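Local coordinates for RagB/SusD domain protein (Flavobacterium johnsoniae, PDB 5J5U) that binds chitin and, as a SusD homolog, probably captures chitin-derived chains at the outer membrane for uptake and use, at residues A[19-27]-A[103-114]; A[136-144]-A[457-468]. All blocks are in the same frame, centred on the assembly; numbering follows the deposited sequence.

Interaction 1 (A[19-27]-A[103-114])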
loop_
_atom_site.group_PDB
_atom_site.type_symbol
_atom_site.label_atom_id
_atom_site.label_comp_id
_atom_site.label_asym_id
_atom_site.label_seq_id
_atom_site.Cartn_x
_atom_site.Cartn_y
_atom_site.Cartn_z
ATOM N N GLN A 19 -15.904 15.410 -9.997
ATOM C CA GLN A 19 -15.812 13.971 -9.952
ATOM C C GLN A 19 -14.386 13.537 -9.604
ATOM O O GLN A 19 -14.193 12.645 -8.770
ATOM C CB GLN A 19 -16.291 13.381 -11.287
ATOM C CG GLN A 19 -17.825 13.231 -11.323
ATOM C CD GLN A 19 -18.376 12.597 -12.600
ATOM O OE1 GLN A 19 -17.816 12.748 -13.684
ATOM N NE2 GLN A 19 -19.478 11.874 -12.466
ATOM N N LEU A 20 -13.398 14.187 -10.207
ATOM C CA LEU A 20 -12.012 13.861 -9.926
ATOM C C LEU A 20 -11.741 14.071 -8.450
ATOM O O LEU A 20 -11.189 13.188 -7.805
ATOM C CB LEU A 20 -11.050 14.702 -10.777
ATOM C CG LEU A 20 -9.546 14.500 -10.505
ATOM C CD1 LEU A 20 -9.181 13.045 -10.536
ATOM C CD2 LEU A 20 -8.654 15.279 -11.468
ATOM N N THR A 21 -12.158 15.228 -7.923
ATOM C CA THR A 21 -11.970 15.593 -6.507
ATOM C C THR A 21 -12.625 14.566 -5.569
ATOM O O THR A 21 -12.047 14.161 -4.546
ATOM C CB THR A 21 -12.539 17.032 -6.208
ATOM O OG1 THR A 21 -11.749 18.028 -6.874
ATOM C CG2 THR A 21 -12.555 17.342 -4.701
ATOM N N PHE A 22 -13.836 14.147 -5.929
ATOM C CA PHE A 22 -14.553 13.139 -5.157
ATOM C C PHE A 22 -13.770 11.809 -5.136
ATOM O O PHE A 22 -13.533 11.244 -4.072
ATOM C CB PHE A 22 -15.944 12.940 -5.737
ATOM C CG PHE A 22 -16.762 11.919 -5.027
ATOM C CD1 PHE A 22 -17.507 12.268 -3.911
ATOM C CD2 PHE A 22 -16.810 10.612 -5.481
ATOM C CE1 PHE A 22 -18.277 11.328 -3.257
ATOM C CE2 PHE A 22 -17.574 9.678 -4.835
ATOM C CZ PHE A 22 -18.309 10.029 -3.722
ATOM N N THR A 23 -13.342 11.332 -6.303
ATOM C CA THR A 23 -12.586 10.097 -6.368
ATOM C C THR A 23 -11.300 10.144 -5.557
ATOM O O THR A 23 -10.979 9.209 -4.796
ATOM C CB THR A 23 -12.240 9.744 -7.806
ATOM O OG1 THR A 23 -13.447 9.412 -8.497
ATOM C CG2 THR A 23 -11.307 8.533 -7.844
ATOM N N GLN A 24 -10.554 11.226 -5.745
ATOM C CA GLN A 24 -9.321 11.422 -5.003
ATOM C C GLN A 24 -9.592 11.395 -3.497
ATOM O O GLN A 24 -8.858 10.750 -2.745
ATOM C CB GLN A 24 -8.640 12.712 -5.420
ATOM C CG GLN A 24 -8.026 12.621 -6.806
ATOM C CD GLN A 24 -7.228 13.852 -7.168
ATOM O OE1 GLN A 24 -7.289 14.863 -6.472
ATOM N NE2 GLN A 24 -6.479 13.779 -8.271
ATOM N N LEU A 25 -10.674 12.034 -3.070
ATOM C CA LEU A 25 -11.009 12.026 -1.655
ATOM C C LEU A 25 -11.468 10.619 -1.175
ATOM O O LEU A 25 -11.183 10.219 -0.050
ATOM C CB LEU A 25 -12.074 13.101 -1.365
ATOM C CG LEU A 25 -11.507 14.533 -1.193
ATOM C CD1 LEU A 25 -12.586 15.632 -1.191
ATOM C CD2 LEU A 25 -10.631 14.632 0.065
ATOM N N CYS A 26 -12.130 9.853 -2.036
ATOM C CA CYS A 26 -12.538 8.497 -1.698
ATOM C C CYS A 26 -11.316 7.572 -1.484
ATOM O O CYS A 26 -11.343 6.650 -0.661
ATOM C CB CYS A 26 -13.443 7.930 -2.795
ATOM S SG CYS A 26 -15.197 8.428 -2.721
ATOM N N MET A 27 -10.236 7.823 -2.215
ATOM C CA MET A 27 -9.094 6.917 -2.132
ATOM C C MET A 27 -8.349 6.934 -0.791
ATOM O O MET A 27 -7.526 6.055 -0.548
ATOM C CB MET A 27 -8.100 7.212 -3.253
ATOM C CG MET A 27 -8.596 6.797 -4.613
ATOM S SD MET A 27 -7.287 6.960 -5.838
ATOM C CE MET A 27 -6.186 5.620 -5.351
ATOM N N VAL A 103 -5.409 12.152 -17.015
ATOM C CA VAL A 103 -5.356 12.121 -15.557
ATOM C C VAL A 103 -6.367 11.091 -15.019
ATOM O O VAL A 103 -6.016 10.193 -14.242
ATOM C CB VAL A 103 -5.616 13.528 -14.954
ATOM C CG1 VAL A 103 -5.985 13.431 -13.488
ATOM C CG2 VAL A 103 -4.384 14.418 -15.126
ATOM N N ALA A 104 -7.607 11.203 -15.479
ATOM C CA ALA A 104 -8.630 10.266 -15.107
ATOM C C ALA A 104 -8.170 8.839 -15.375
ATOM O O ALA A 104 -8.356 7.968 -14.531
ATOM C CB ALA A 104 -9.911 10.565 -15.847
ATOM N N LYS A 105 -7.547 8.599 -16.525
ATOM C CA LYS A 105 -7.119 7.232 -16.861
ATOM C C LYS A 105 -6.070 6.730 -15.864
ATOM O O LYS A 105 -6.135 5.567 -15.405
ATOM C CB LYS A 105 -6.581 7.149 -18.297
ATOM C CG LYS A 105 -7.670 6.823 -19.326
ATOM C CD LYS A 105 -7.142 6.801 -20.753
ATOM C CE LYS A 105 -6.402 8.085 -21.071
ATOM N NZ LYS A 105 -6.068 8.202 -22.503
ATOM N N ILE A 106 -5.132 7.616 -15.505
ATOM C CA ILE A 106 -4.132 7.291 -14.492
ATOM C C ILE A 106 -4.866 6.999 -13.181
ATOM O O ILE A 106 -4.616 5.977 -12.536
ATOM C CB ILE A 106 -3.095 8.427 -14.325
ATOM C CG1 ILE A 106 -2.311 8.604 -15.621
ATOM C CG2 ILE A 106 -2.091 8.108 -13.245
ATOM C CD1 ILE A 106 -1.441 9.815 -15.625
ATOM N N MET A 107 -5.831 7.857 -12.841
ATOM C CA MET A 107 -6.613 7.626 -11.641
ATOM C C MET A 107 -7.194 6.220 -11.705
ATOM O O MET A 107 -7.116 5.474 -10.722
ATOM C CB MET A 107 -7.739 8.655 -11.486
ATOM C CG MET A 107 -7.292 10.014 -11.006
ATOM S SD MET A 107 -6.592 10.021 -9.351
ATOM C CE MET A 107 -7.969 9.527 -8.329
ATOM N N LYS A 108 -7.724 5.847 -12.875
ATOM C CA LYS A 108 -8.503 4.623 -12.955
ATOM C C LYS A 108 -7.611 3.432 -12.660
ATOM O O LYS A 108 -8.064 2.449 -12.061
ATOM C CB LYS A 108 -9.189 4.472 -14.308
ATOM C CG LYS A 108 -9.803 3.086 -14.510
ATOM C CD LYS A 108 -11.130 3.138 -15.244
ATOM C CE LYS A 108 -10.958 3.014 -16.738
ATOM N NZ LYS A 108 -10.027 1.931 -17.131
ATOM N N VAL A 109 -6.326 3.551 -13.001
ATOM C CA VAL A 109 -5.417 2.445 -12.719
ATOM C C VAL A 109 -5.218 2.354 -11.198
ATOM O O VAL A 109 -5.345 1.285 -10.616
ATOM C CB VAL A 109 -4.070 2.594 -13.473
ATOM C CG1 VAL A 109 -3.097 1.494 -13.060
ATOM C CG2 VAL A 109 -4.302 2.562 -14.992
ATOM N N MET A 110 -4.971 3.486 -10.554
ATOM C CA MET A 110 -4.748 3.504 -9.117
ATOM C C MET A 110 -5.953 2.964 -8.347
ATOM O O MET A 110 -5.800 2.162 -7.417
ATOM C CB MET A 110 -4.429 4.926 -8.658
ATOM C CG MET A 110 -3.079 5.434 -9.147
ATOM S SD MET A 110 -2.790 7.181 -8.752
ATOM C CE MET A 110 -2.369 7.068 -7.019
ATOM N N VAL A 111 -7.147 3.381 -8.753
ATOM C CA VAL A 111 -8.370 2.843 -8.180
ATOM C C VAL A 111 -8.419 1.305 -8.338
ATOM O O VAL A 111 -8.645 0.598 -7.359
ATOM C CB VAL A 111 -9.654 3.487 -8.836
ATOM C CG1 VAL A 111 -10.938 2.712 -8.482
ATOM C CG2 VAL A 111 -9.799 4.997 -8.502
ATOM N N ALA A 112 -8.162 0.790 -9.540
ATOM C CA ALA A 112 -8.455 -0.630 -9.832
ATOM C C ALA A 112 -7.337 -1.583 -9.388
ATOM O O ALA A 112 -7.579 -2.756 -9.071
ATOM C CB ALA A 112 -8.722 -0.812 -11.320
ATOM N N GLN A 113 -6.111 -1.063 -9.395
ATOM C CA GLN A 113 -4.929 -1.818 -9.002
ATOM C C GLN A 113 -5.041 -2.428 -7.590
ATOM O O GLN A 113 -4.686 -3.592 -7.380
ATOM C CB GLN A 113 -3.686 -0.923 -9.102
ATOM C CG GLN A 113 -2.433 -1.529 -8.528
ATOM C CD GLN A 113 -2.056 -0.909 -7.185
ATOM O OE1 GLN A 113 -1.849 0.314 -7.088
ATOM N NE2 GLN A 113 -1.958 -1.754 -6.136
ATOM N N ARG A 114 -5.483 -1.640 -6.622
ATOM C CA ARG A 114 -5.686 -2.191 -5.291
ATOM C C ARG A 114 -6.701 -3.355 -5.392
ATOM O O ARG A 114 -6.455 -4.473 -4.886
ATOM C CB ARG A 114 -6.154 -1.092 -4.316
ATOM C CG ARG A 114 -5.090 0.044 -4.081
ATOM C CD ARG A 114 -5.714 1.387 -3.717
ATOM N NE ARG A 114 -7.000 1.570 -4.386
ATOM C CZ ARG A 114 -8.027 2.262 -3.905
ATOM N NH1 ARG A 114 -7.928 2.896 -2.747
ATOM N NH2 ARG A 114 -9.165 2.316 -4.593
HETATM O O HOH W 1 -5.962 4.072 -0.911
#
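M27 and M107 interlock between two helices whose segments run roughly parallel, crossing at 28° with axes 11.2 Å apart. M27 and M107 each act as a knob in a hole of the other helix. M27 sits among M107, M110, V111 and R114; M107 sits among L20, T23, Q24 and M27. M107 is bent at both chi2 and chi3 (each -64°), which curls its CE back to lie 3.4 Å from Q24 CG and 3.5 Å from T23 CG2. M27 SD touches the same methyl, and M27 CE reaches M110 CB at 3.8 Å. L20 splits its branches: CD1 meets M107 CG at 3.6 Å, CD2 meets V103 CG1.

The polar part lies at R114. M27 CE rests over the centre of one guanidinium face. One water receives a bond from R114 NH1 and donates to M27 O at 2.6 Å. R114 NH2 donates a hydrogen bond to V111 O in the carbonyl plane, on a lone pair, and forms a salt bridge with E80. An alanine here is likely to leave E80 without this charged mate and M27 CE without the flat group beneath it.

This is knobs-into-holes packing of two near-parallel helices, consistent with the helical, TPR-clan fold of the SusD family.

Interaction 2 (A[136-144]-A[457-468])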
loop_
_atom_site.group_PDB
_atom_site.type_symbol
_atom_site.label_atom_id
_atom_site.label_comp_id
_atom_site.label_asym_id
_atom_site.label_seq_id
_atom_site.Cartn_x
_atom_site.Cartn_y
_atom_site.Cartn_z
ATOM N N VAL A 136 -25.474 -5.210 -15.681
ATOM C CA VAL A 136 -25.933 -5.932 -14.497
ATOM C C VAL A 136 -25.128 -7.216 -14.263
ATOM O O VAL A 136 -25.006 -7.670 -13.118
ATOM C CB VAL A 136 -27.449 -6.281 -14.583
ATOM C CG1 VAL A 136 -28.337 -5.056 -14.305
ATOM C CG2 VAL A 136 -27.783 -6.954 -15.926
ATOM N N THR A 137 -24.579 -7.806 -15.327
ATOM C CA THR A 137 -23.735 -8.993 -15.159
ATOM C C THR A 137 -22.362 -8.873 -15.838
ATOM O O THR A 137 -22.089 -9.582 -16.809
ATOM C CB THR A 137 -24.424 -10.264 -15.703
ATOM O OG1 THR A 137 -24.565 -10.186 -17.128
ATOM C CG2 THR A 137 -25.783 -10.491 -15.036
ATOM N N PRO A 138 -21.488 -7.992 -15.321
ATOM C CA PRO A 138 -20.153 -7.834 -15.920
ATOM C C PRO A 138 -19.258 -9.039 -15.678
ATOM O O PRO A 138 -19.279 -9.618 -14.584
ATOM C CB PRO A 138 -19.592 -6.609 -15.198
ATOM C CG PRO A 138 -20.230 -6.676 -13.853
ATOM C CD PRO A 138 -21.633 -7.200 -14.089
ATOM N N LYS A 139 -18.461 -9.392 -16.681
ATOM C CA LYS A 139 -17.510 -10.493 -16.563
ATOM C C LYS A 139 -16.345 -10.103 -15.657
ATOM O O LYS A 139 -16.122 -8.916 -15.383
ATOM C CB LYS A 139 -17.000 -10.915 -17.945
ATOM C CG LYS A 139 -16.084 -9.890 -18.606
ATOM C CD LYS A 139 -15.799 -10.272 -20.048
ATOM C CE LYS A 139 -14.996 -9.208 -20.799
ATOM N NZ LYS A 139 -13.507 -9.353 -20.626
ATOM N N TYR A 140 -15.630 -11.111 -15.164
ATOM C CA TYR A 140 -14.417 -10.899 -14.377
ATOM C C TYR A 140 -13.252 -10.961 -15.339
ATOM O O TYR A 140 -13.080 -11.976 -15.991
ATOM C CB TYR A 140 -14.277 -11.963 -13.281
ATOM C CG TYR A 140 -15.273 -11.854 -12.129
ATOM C CD1 TYR A 140 -16.656 -11.810 -12.364
ATOM C CD2 TYR A 140 -14.831 -11.842 -10.802
ATOM C CE1 TYR A 140 -17.566 -11.724 -11.325
ATOM C CE2 TYR A 140 -15.732 -11.757 -9.747
ATOM C CZ TYR A 140 -17.098 -11.692 -10.018
ATOM O OH TYR A 140 -17.987 -11.593 -8.988
ATOM N N ASP A 141 -12.497 -9.878 -15.506
ATOM C CA ASP A 141 -11.319 -9.943 -16.390
ATOM C C ASP A 141 -10.228 -10.780 -15.742
ATOM O O ASP A 141 -10.014 -10.682 -14.530
ATOM C CB ASP A 141 -10.732 -8.566 -16.715
ATOM C CG ASP A 141 -11.735 -7.613 -17.332
ATOM O OD1 ASP A 141 -12.768 -8.051 -17.866
ATOM O OD2 ASP A 141 -11.475 -6.394 -17.290
ATOM N N LYS A 142 -9.529 -11.582 -16.537
ATOM C CA LYS A 142 -8.334 -12.232 -16.039
ATOM C C LYS A 142 -7.313 -11.172 -15.609
ATOM O O LYS A 142 -7.063 -10.194 -16.337
ATOM C CB LYS A 142 -7.740 -13.154 -17.099
ATOM C CG LYS A 142 -8.587 -14.362 -17.414
ATOM C CD LYS A 142 -8.093 -15.066 -18.667
ATOM C CE LYS A 142 -6.648 -15.558 -18.521
ATOM N NZ LYS A 142 -6.344 -16.733 -19.404
ATOM N N GLN A 143 -6.715 -11.381 -14.434
ATOM C CA GLN A 143 -5.779 -10.402 -13.874
ATOM C C GLN A 143 -4.649 -10.070 -14.852
ATOM O O GLN A 143 -4.266 -8.908 -14.981
ATOM C CB GLN A 143 -5.194 -10.892 -12.539
ATOM C CG GLN A 143 -4.274 -9.859 -11.862
ATOM C CD GLN A 143 -3.721 -10.317 -10.511
ATOM O OE1 GLN A 143 -2.937 -11.275 -10.433
ATOM N NE2 GLN A 143 -4.110 -9.617 -9.444
ATOM N N GLN A 144 -4.171 -11.065 -15.587
ATOM C CA GLN A 144 -3.125 -10.819 -16.587
ATOM C C GLN A 144 -3.556 -9.742 -17.608
ATOM O O GLN A 144 -2.786 -8.827 -17.939
ATOM C CB GLN A 144 -2.751 -12.116 -17.310
ATOM C CG GLN A 144 -1.784 -11.921 -18.478
ATOM C CD GLN A 144 -1.287 -13.230 -19.060
ATOM O OE1 GLN A 144 -2.028 -14.205 -19.135
ATOM N NE2 GLN A 144 -0.034 -13.250 -19.490
ATOM N N LYS A 457 -26.315 -12.455 -7.781
ATOM C CA LYS A 457 -26.719 -11.467 -8.795
ATOM C C LYS A 457 -25.933 -11.564 -10.097
ATOM O O LYS A 457 -26.271 -10.902 -11.078
ATOM C CB LYS A 457 -26.544 -10.040 -8.260
ATOM C CG LYS A 457 -27.583 -9.573 -7.279
ATOM C CD LYS A 457 -27.391 -8.087 -7.032
ATOM C CE LYS A 457 -25.988 -7.856 -6.511
ATOM N NZ LYS A 457 -25.702 -6.415 -6.382
ATOM N N ASN A 458 -24.810 -12.270 -10.063
ATOM C CA ASN A 458 -23.929 -12.367 -11.219
ATOM C C ASN A 458 -23.345 -13.769 -11.323
ATOM O O ASN A 458 -22.163 -13.944 -11.572
ATOM C CB ASN A 458 -22.824 -11.315 -11.128
ATOM C CG ASN A 458 -22.109 -11.097 -12.452
ATOM O OD1 ASN A 458 -22.503 -11.635 -13.485
ATOM N ND2 ASN A 458 -21.055 -10.313 -12.425
ATOM N N GLU A 459 -24.197 -14.768 -11.153
ATOM C CA GLU A 459 -23.746 -16.135 -10.898
ATOM C C GLU A 459 -22.776 -16.729 -11.921
ATOM O O GLU A 459 -21.758 -17.321 -11.544
ATOM C CB GLU A 459 -24.957 -17.068 -10.785
ATOM C CG GLU A 459 -24.557 -18.492 -10.431
ATOM C CD GLU A 459 -25.742 -19.422 -10.313
ATOM O OE1 GLU A 459 -26.893 -18.941 -10.408
ATOM O OE2 GLU A 459 -25.517 -20.641 -10.153
ATOM N N LYS A 460 -23.093 -16.590 -13.206
ATOM C CA LYS A 460 -22.308 -17.229 -14.261
ATOM C C LYS A 460 -20.860 -16.762 -14.255
ATOM O O LYS A 460 -19.941 -17.572 -14.170
ATOM C CB LYS A 460 -22.939 -16.974 -15.637
ATOM C CG LYS A 460 -22.136 -17.536 -16.818
ATOM C CD LYS A 460 -22.609 -16.905 -18.148
ATOM C CE LYS A 460 -21.958 -17.520 -19.388
ATOM N NZ LYS A 460 -20.549 -17.067 -19.632
ATOM N N ASN A 461 -20.671 -15.455 -14.317
ATOM C CA ASN A 461 -19.340 -14.875 -14.352
ATOM C C ASN A 461 -18.563 -15.157 -13.050
ATOM O O ASN A 461 -17.386 -15.549 -13.091
ATOM C CB ASN A 461 -19.447 -13.372 -14.627
ATOM C CG ASN A 461 -20.079 -13.085 -15.987
ATOM O OD1 ASN A 461 -19.895 -13.850 -16.929
ATOM N ND2 ASN A 461 -20.864 -12.016 -16.078
ATOM N N TYR A 462 -19.249 -15.017 -11.916
ATOM C CA TYR A 462 -18.701 -15.381 -10.615
ATOM C C TYR A 462 -18.095 -16.792 -10.681
ATOM O O TYR A 462 -16.897 -16.997 -10.391
ATOM C CB TYR A 462 -19.802 -15.291 -9.548
ATOM C CG TYR A 462 -19.408 -15.829 -8.206
ATOM C CD1 TYR A 462 -19.637 -17.162 -7.875
ATOM C CD2 TYR A 462 -18.791 -15.014 -7.270
ATOM C CE1 TYR A 462 -19.271 -17.664 -6.641
ATOM C CE2 TYR A 462 -18.416 -15.510 -6.033
ATOM C CZ TYR A 462 -18.656 -16.830 -5.720
ATOM O OH TYR A 462 -18.273 -17.313 -4.490
ATOM N N MET A 463 -18.911 -17.748 -11.128
ATOM C CA MET A 463 -18.470 -19.134 -11.241
ATOM C C MET A 463 -17.328 -19.323 -12.247
ATOM O O MET A 463 -16.452 -20.174 -12.025
ATOM C CB MET A 463 -19.649 -20.031 -11.629
ATOM C CG MET A 463 -20.662 -20.258 -10.502
ATOM S SD MET A 463 -19.863 -20.709 -8.949
ATOM C CE MET A 463 -19.213 -22.339 -9.369
ATOM N N GLU A 464 -17.309 -18.540 -13.335
ATOM C CA GLU A 464 -16.171 -18.638 -14.254
ATOM C C GLU A 464 -14.881 -18.233 -13.552
ATOM O O GLU A 464 -13.839 -18.921 -13.683
ATOM C CB GLU A 464 -16.352 -17.802 -15.509
ATOM C CG GLU A 464 -17.427 -18.346 -16.423
ATOM C CD GLU A 464 -17.543 -17.594 -17.757
ATOM O OE1 GLU A 464 -16.764 -16.623 -17.975
ATOM O OE2 GLU A 464 -18.404 -17.993 -18.583
ATOM N N ALA A 465 -14.934 -17.139 -12.794
ATOM C CA ALA A 465 -13.741 -16.714 -12.025
ATOM C C ALA A 465 -13.333 -17.775 -10.962
ATOM O O ALA A 465 -12.137 -18.078 -10.769
ATOM C CB ALA A 465 -13.971 -15.369 -11.366
ATOM N N VAL A 466 -14.337 -18.339 -10.290
ATOM C CA VAL A 466 -14.114 -19.387 -9.294
ATOM C C VAL A 466 -13.426 -20.598 -9.917
ATOM O O VAL A 466 -12.464 -21.109 -9.360
ATOM C CB VAL A 466 -15.429 -19.831 -8.655
ATOM C CG1 VAL A 466 -15.282 -21.190 -7.983
ATOM C CG2 VAL A 466 -15.936 -18.763 -7.703
ATOM N N GLN A 467 -13.922 -21.038 -11.066
ATOM C CA GLN A 467 -13.290 -22.114 -11.826
ATOM C C GLN A 467 -11.840 -21.812 -12.104
ATOM O O GLN A 467 -10.989 -22.688 -11.986
ATOM C CB GLN A 467 -13.990 -22.356 -13.160
ATOM C CG GLN A 467 -15.016 -23.452 -13.174
ATOM C CD GLN A 467 -15.685 -23.568 -14.535
ATOM O OE1 GLN A 467 -15.972 -22.565 -15.176
ATOM N NE2 GLN A 467 -15.887 -24.787 -14.998
ATOM N N ARG A 468 -11.558 -20.579 -12.518
ATOM C CA ARG A 468 -10.168 -20.224 -12.800
ATOM C C ARG A 468 -9.309 -20.180 -11.533
ATOM O O ARG A 468 -8.087 -20.195 -11.623
ATOM C CB ARG A 468 -10.086 -18.881 -13.526
ATOM C CG ARG A 468 -10.849 -18.878 -14.818
ATOM C CD ARG A 468 -10.365 -17.777 -15.699
ATOM N NE ARG A 468 -10.712 -16.467 -15.183
ATOM C CZ ARG A 468 -11.570 -15.648 -15.787
ATOM N NH1 ARG A 468 -12.126 -16.036 -16.929
ATOM N NH2 ARG A 468 -11.855 -14.445 -15.263
HETATM O O HOH W 2 -16.364 -13.884 -15.340
#
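Y140 lies against the helix 459-468, and its ring is the centre of the packed part. CD2 of Y140 meets A465 CB at 3.7 Å. Y140 CE1 comes within 3.7 Å of Y462 N. The side chains of Y140 and Y462 lie side by side and point the same way, with Y140 OH at the edge of the Y462 ring. Y140 CG is anti to the carbonyl carbon (chi1 -71°), which directs the ring onto the helix. Its hydroxyl is hydrogen-bonded to E454, and its ring meets Y450 edge-to-face.

Beside the tyrosine, two asparagines face the extended chain. N458 ND2 donates to P138 O at 2.9 Å. This bond is nearly straight (167°), and the acceptor lies in the amide plane. N458 OD1 lies 3.2 Å from T137 CB and accepts a weak bond from N461 ND2. N461 ND2 is also 2.8 Å from T137 O. T137 is nonetheless an exposed residue. A water joins Y140 N to N461 O, tying backbone to backbone.

The loose end is at V136 and K457, which touch only lightly. The other end is also a solvent side, but R468 is firmly held there. R468 NH2 donates to Y140 O from above the carbonyl plane, 49° out of it. K142 CG covers the centre of one face of the R468 guanidinium, with K142 CG to R468 CZ at 3.6 Å. R468 NE forms a salt bridge with D121. K139 NZ forms a salt bridge with D141 OD1, while D141 OD2 accepts a bond from S125 N.

N458 is the N-cap residue of helix 459-468 and follows helix 452-457, which touches Y462 and M463. Segment 136-144 leads into helix 143-160, and D141 makes backbone hydrogen bonds with V122, just beyond helix 98-119.

Interaction 1 is core and interaction 2 is partly surface. All touching residues of 19-27 and 103-114 are buried, and the centre of the contact is about 15 Å from that of the chain. The centre of 136-144 with 457-468 lies about 26 Å from it, and exposed residues flank a buried middle. The first joins two helices through methionine and aliphatic side chains, with an arginine and a bridging water at one end. The second lays an extended chain on a helix through a tyrosine, amides and an arginine; there a water links the two backbones. The contacts do not touch. However, helix 98-119 of interaction 1 is followed in sequence by helix 143-160, which begins within interaction 2.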